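Local coordinates for protein peptidoglycan-N-acetylmuramic acid deacetylase PdaC (Bacillus subtilis subsp. subtilis str. 168, PDB 6H8N) that deacetylates N-acetylmuramic acid residues in peptidoglycan, which confers resistance to lysozyme, and also deacylates short chitin oligomers, at residues 13-18 / 153-158; 42-47 / 67-72. The protein carries 1 engineered substitution. All blocks are in the same frame, centred on the assembly; numbering follows the deposited sequence.

The chain is the C-terminal polysaccharide deacetylase (NodB homology) domain, and both contacts reach the same parallel sheet, their centres about 16 Å apart. Contact 1 joins strand 11-17 to strand 155-159; contact 2 joins the end of strand 40-43, the neighbour of 11-17, and the start of helix 45-50 to the loop that follows strand 64-67. They meet where Phe42 N lies 2.7 Å from Phe16 O and Asp18 N lies 3.1 Å from Phe42 O, both probable hydrogen bonds. Each supplies ligands to the same zinc ion: contact 1 gives Asp18, contact 2 gives His68 and His72. The engineered Ser17, at the position of the proposed proton acceptor, packs close to His68.

Contact 1: residues 13-18 / 153-158; sequences ALTFSD and GRTILI. Engineered in segment 13-18: Ser17 (natural residue Asp). With ZN (zinc ion), chain C.
Ala13, Leu14, Thr15 and Phe16 pair in parallel with Thr155, Ile156, Leu157 and Ile158, joining two strands of the distorted beta/alpha barrel that belongs to NodB-type deacetylases. The short strand axes approach to 4.7 Å, their directions inclined by 26°. Five backbone hydrogen bonds form the ladder: Ala13 N to Arg154 O, Ile156 N to Ala13 O, Thr15 N to Ile156 O, Ile158 N to Thr15 O, and Ser17 N to Ile158 O.

The Ile156 carbonyl is gripped twice from Thr15. Besides the backbone N-H, Thr15 OG1 donates to Ile156 O at 2.7 Å, arriving tilted 34° from the carbonyl plane; its placement between the backbone N and carbonyl carbon (chi1 74°) turns the hydroxyl across to that oxygen. The same hydroxyl is also hydrogen-bonded to Arg106. Thr15 CG2 meets Thr155 CG2 at 3.7 Å, the two side chains crossing nearly at right angles.

On the face that carries Leu14, Phe16, Ile156 and Ile158 the packing is apolar, and Leu14, Phe16 and Ile158 also touch helix 163-178. Phe16 and Ile158 run side by side, with Phe16 CE1 approaching Ile158 CB obliquely at 3.7 Å.

Beyond the paired strands, Asp18 OD1 binds zinc at 1.9 Å. The engineered Ser17, aspartate in the natural protein, hydrogen-bonds to Arg106 and brings its OG to 3.5 Å from Leu157 CD1.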
# COMPACT_ATOMS: atom_id res chain seq x y z
N ALA A 13 0.41 6.03 -6.55
CA ALA A 13 -0.01 4.94 -5.67
C ALA A 13 0.22 5.35 -4.22
O ALA A 13 1.35 5.35 -3.73
CB ALA A 13 0.75 3.66 -6.00
N LEU A 14 -0.86 5.69 -3.53
CA LEU A 14 -0.80 5.88 -2.09
C LEU A 14 -0.90 4.53 -1.42
O LEU A 14 -1.81 3.74 -1.71
CB LEU A 14 -1.95 6.76 -1.61
CG LEU A 14 -2.01 8.15 -2.18
CD1 LEU A 14 -3.19 8.89 -1.60
CD2 LEU A 14 -0.74 8.87 -1.86
N THR A 15 0.01 4.25 -0.51
CA THR A 15 0.04 2.96 0.16
C THR A 15 0.15 3.17 1.66
O THR A 15 0.74 4.15 2.15
CB THR A 15 1.17 2.06 -0.33
OG1 THR A 15 2.45 2.50 0.17
CG2 THR A 15 1.19 1.98 -1.85
N PHE A 16 -0.47 2.25 2.40
CA PHE A 16 -0.64 2.37 3.84
C PHE A 16 -0.21 1.08 4.52
O PHE A 16 -0.81 0.03 4.26
CB PHE A 16 -2.09 2.66 4.19
CG PHE A 16 -2.57 3.95 3.62
CD1 PHE A 16 -2.28 5.12 4.28
CD2 PHE A 16 -3.29 4.00 2.45
CE1 PHE A 16 -2.68 6.32 3.78
CE2 PHE A 16 -3.69 5.21 1.92
CZ PHE A 16 -3.38 6.38 2.59
N SER A 17 0.75 1.17 5.42
CA SER A 17 1.24 0.01 6.16
C SER A 17 0.84 0.08 7.62
O SER A 17 0.82 1.16 8.21
CB SER A 17 2.76 -0.01 6.12
OG SER A 17 3.23 -0.31 4.82
N ASP A 18 0.57 -1.09 8.20
CA ASP A 18 0.53 -1.36 9.64
C ASP A 18 -0.86 -1.50 10.21
O ASP A 18 -1.00 -1.91 11.37
CB ASP A 18 1.31 -0.36 10.51
CG ASP A 18 2.78 -0.38 10.24
OD1 ASP A 18 3.26 -1.31 9.60
OD2 ASP A 18 3.44 0.61 10.64
N GLY A 153 3.69 8.36 -11.28
CA GLY A 153 4.28 7.05 -11.20
C GLY A 153 4.89 6.69 -9.87
O GLY A 153 5.41 5.59 -9.73
N ARG A 154 4.84 7.56 -8.87
CA ARG A 154 5.49 7.30 -7.60
C ARG A 154 4.57 6.55 -6.65
O ARG A 154 3.34 6.56 -6.80
CB ARG A 154 5.97 8.60 -6.96
CG ARG A 154 7.03 9.27 -7.82
CD ARG A 154 7.69 10.43 -7.11
NE ARG A 154 8.83 10.87 -7.89
CZ ARG A 154 9.08 12.11 -8.27
NH1 ARG A 154 10.16 12.30 -9.01
NH2 ARG A 154 8.30 13.13 -7.93
N THR A 155 5.19 5.90 -5.68
CA THR A 155 4.52 5.15 -4.63
C THR A 155 4.87 5.79 -3.29
O THR A 155 6.05 5.91 -2.95
CB THR A 155 4.96 3.69 -4.68
OG1 THR A 155 4.60 3.16 -5.95
CG2 THR A 155 4.29 2.86 -3.60
N ILE A 156 3.84 6.18 -2.54
CA ILE A 156 3.98 6.89 -1.27
C ILE A 156 3.70 5.92 -0.14
O ILE A 156 2.73 5.15 -0.20
CB ILE A 156 3.00 8.08 -1.21
CG1 ILE A 156 3.31 9.10 -2.30
CG2 ILE A 156 3.05 8.74 0.16
CD1 ILE A 156 2.18 10.07 -2.59
N LEU A 157 4.50 5.99 0.93
CA LEU A 157 4.30 5.21 2.15
C LEU A 157 3.78 6.09 3.28
O LEU A 157 4.45 7.05 3.69
CB LEU A 157 5.61 4.56 2.58
CG LEU A 157 5.67 3.92 3.97
CD1 LEU A 157 4.63 2.81 4.08
CD2 LEU A 157 7.07 3.42 4.28
N ILE A 158 2.61 5.75 3.81
CA ILE A 158 2.06 6.32 5.04
C ILE A 158 1.71 5.16 5.96
O ILE A 158 1.35 4.07 5.48
CB ILE A 158 0.80 7.16 4.70
CG1 ILE A 158 1.19 8.35 3.81
CG2 ILE A 158 0.06 7.61 5.96
CD1 ILE A 158 0.04 9.10 3.22
ZN ZN C . 5.09 -1.62 8.99

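Contact 2: residues 42-47 / 67-72; sequences FVLGSR and NHSWSH. With ZN (zinc ion), chain C.
Trp70 lays one face of its indole over the backbone at the start of helix 45-50. Ser46 N sits over the centre of the ring system, 3.6 Å above its plane, and Gly45 C lies nearer the rim. Gly45 CA comes to 3.6 Å from Trp70 CE3, a closeness allowed by the lack of a side chain. Ser46 CB makes a CH-pi contact 4.0 Å from the centroid of the five-membered ring.

Ser46 also turns to the Trp70 carbonyl. Its backbone N-H meets a lone pair of Trp70 O in the carbonyl plane, while OG, held between the backbone N and carbonyl carbon (chi1 60°), donates to Trp70 O at 2.9 Å nearly in line with the C=O bond. Gly45 N bonds to Ser69 O and His68 N to Val43 O, so the loop is stitched along the strand-to-helix junction.

Leu44 extends CD2 against the loop, 3.4 Å from His68 O and at the edge of the His72 ring, 3.9 Å from His72 CD2. Within the loop, Asn67 OD1 accepts from Ser69 N in an Asx turn, and Ser69 OG from His72 N in an ST motif.

The His68 ring, with ND1 bonded to Arg106 O, and the His72 ring, edge-to-face with Tyr109, direct their NE2 atoms at zinc. With Asp18 they form the Asp-His-His metal triad characteristic of the carbohydrate esterase family 4 active site.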
# COMPACT_ATOMS: atom_id res chain seq x y z
N PHE A 42 -1.19 -2.45 3.22
CA PHE A 42 -0.31 -3.55 3.59
C PHE A 42 -0.57 -3.83 5.06
O PHE A 42 -0.17 -3.05 5.94
CB PHE A 42 1.13 -3.19 3.27
CG PHE A 42 1.39 -3.16 1.80
CD1 PHE A 42 1.74 -4.32 1.14
CD2 PHE A 42 1.23 -1.99 1.05
CE1 PHE A 42 1.95 -4.33 -0.24
CE2 PHE A 42 1.45 -1.99 -0.32
CZ PHE A 42 1.82 -3.16 -0.95
N VAL A 43 -1.27 -4.91 5.31
CA VAL A 43 -1.90 -5.19 6.60
C VAL A 43 -1.09 -6.20 7.40
O VAL A 43 -0.46 -7.12 6.86
CB VAL A 43 -3.37 -5.67 6.44
CG1 VAL A 43 -4.21 -4.59 5.75
CG2 VAL A 43 -3.45 -6.98 5.70
N LEU A 44 -1.15 -6.03 8.72
CA LEU A 44 -0.60 -6.98 9.67
C LEU A 44 -1.62 -8.07 9.95
O LEU A 44 -2.77 -7.77 10.27
CB LEU A 44 -0.23 -6.27 10.97
CG LEU A 44 1.06 -5.48 10.89
CD1 LEU A 44 1.21 -4.60 12.11
CD2 LEU A 44 2.27 -6.37 10.78
N GLY A 45 -1.21 -9.33 9.84
CA GLY A 45 -2.13 -10.42 10.11
C GLY A 45 -2.76 -10.34 11.49
O GLY A 45 -3.95 -10.60 11.65
N SER A 46 -1.98 -9.98 12.51
CA SER A 46 -2.55 -9.87 13.86
C SER A 46 -3.68 -8.85 13.91
O SER A 46 -4.69 -9.05 14.59
CB SER A 46 -1.44 -9.52 14.85
OG SER A 46 -0.82 -8.29 14.54
N ARG A 47 -3.54 -7.73 13.20
CA ARG A 47 -4.58 -6.71 13.18
C ARG A 47 -5.78 -7.08 12.32
O ARG A 47 -6.91 -6.70 12.64
CB ARG A 47 -4.01 -5.35 12.75
CG ARG A 47 -3.34 -4.63 13.91
CD ARG A 47 -2.87 -3.23 13.55
NE ARG A 47 -2.53 -2.48 14.75
CZ ARG A 47 -3.39 -1.75 15.46
NH1 ARG A 47 -4.63 -1.60 15.08
NH2 ARG A 47 -2.96 -1.12 16.55
N ASN A 67 0.28 -8.05 1.97
CA ASN A 67 0.70 -8.74 3.18
C ASN A 67 1.89 -8.03 3.82
O ASN A 67 2.90 -7.80 3.15
CB ASN A 67 1.08 -10.16 2.74
CG ASN A 67 1.45 -11.09 3.88
OD1 ASN A 67 2.19 -10.75 4.81
ND2 ASN A 67 0.99 -12.33 3.77
N HIS A 68 1.77 -7.68 5.11
CA HIS A 68 2.83 -6.95 5.81
C HIS A 68 3.37 -7.74 7.00
O HIS A 68 3.92 -7.15 7.93
CB HIS A 68 2.31 -5.58 6.23
CG HIS A 68 3.37 -4.59 6.63
ND1 HIS A 68 4.53 -4.38 5.92
CD2 HIS A 68 3.38 -3.70 7.64
CE1 HIS A 68 5.23 -3.41 6.51
NE2 HIS A 68 4.54 -2.97 7.54
N SER A 69 3.24 -9.07 6.96
CA SER A 69 3.64 -9.99 8.04
C SER A 69 2.58 -10.07 9.12
O SER A 69 1.58 -9.35 9.10
CB SER A 69 5.00 -9.65 8.66
OG SER A 69 4.91 -8.71 9.72
N TRP A 70 2.77 -11.01 10.06
CA TRP A 70 1.81 -11.21 11.14
C TRP A 70 2.00 -10.19 12.26
O TRP A 70 1.04 -9.55 12.69
CB TRP A 70 1.92 -12.65 11.69
CG TRP A 70 0.88 -12.88 12.74
CD1 TRP A 70 1.01 -12.71 14.10
CD2 TRP A 70 -0.47 -13.30 12.54
NE1 TRP A 70 -0.17 -12.99 14.74
CE2 TRP A 70 -1.10 -13.36 13.80
CE3 TRP A 70 -1.21 -13.65 11.40
CZ2 TRP A 70 -2.43 -13.74 13.96
CZ3 TRP A 70 -2.52 -14.02 11.56
CH2 TRP A 70 -3.12 -14.06 12.83
N SER A 71 3.23 -10.05 12.76
CA SER A 71 3.51 -9.26 13.95
C SER A 71 4.68 -8.29 13.77
O SER A 71 5.20 -7.76 14.76
CB SER A 71 3.76 -10.17 15.16
OG SER A 71 4.83 -11.04 14.88
N HIS A 72 5.08 -8.02 12.54
CA HIS A 72 6.03 -6.94 12.21
C HIS A 72 7.47 -7.19 12.66
O HIS A 72 8.17 -6.21 12.95
CB HIS A 72 5.56 -5.58 12.77
CG HIS A 72 5.88 -4.41 11.89
ND1 HIS A 72 7.11 -3.80 11.87
CD2 HIS A 72 5.12 -3.74 11.00
CE1 HIS A 72 7.10 -2.82 10.99
NE2 HIS A 72 5.90 -2.76 10.44
ZN ZN C . 5.09 -1.62 8.99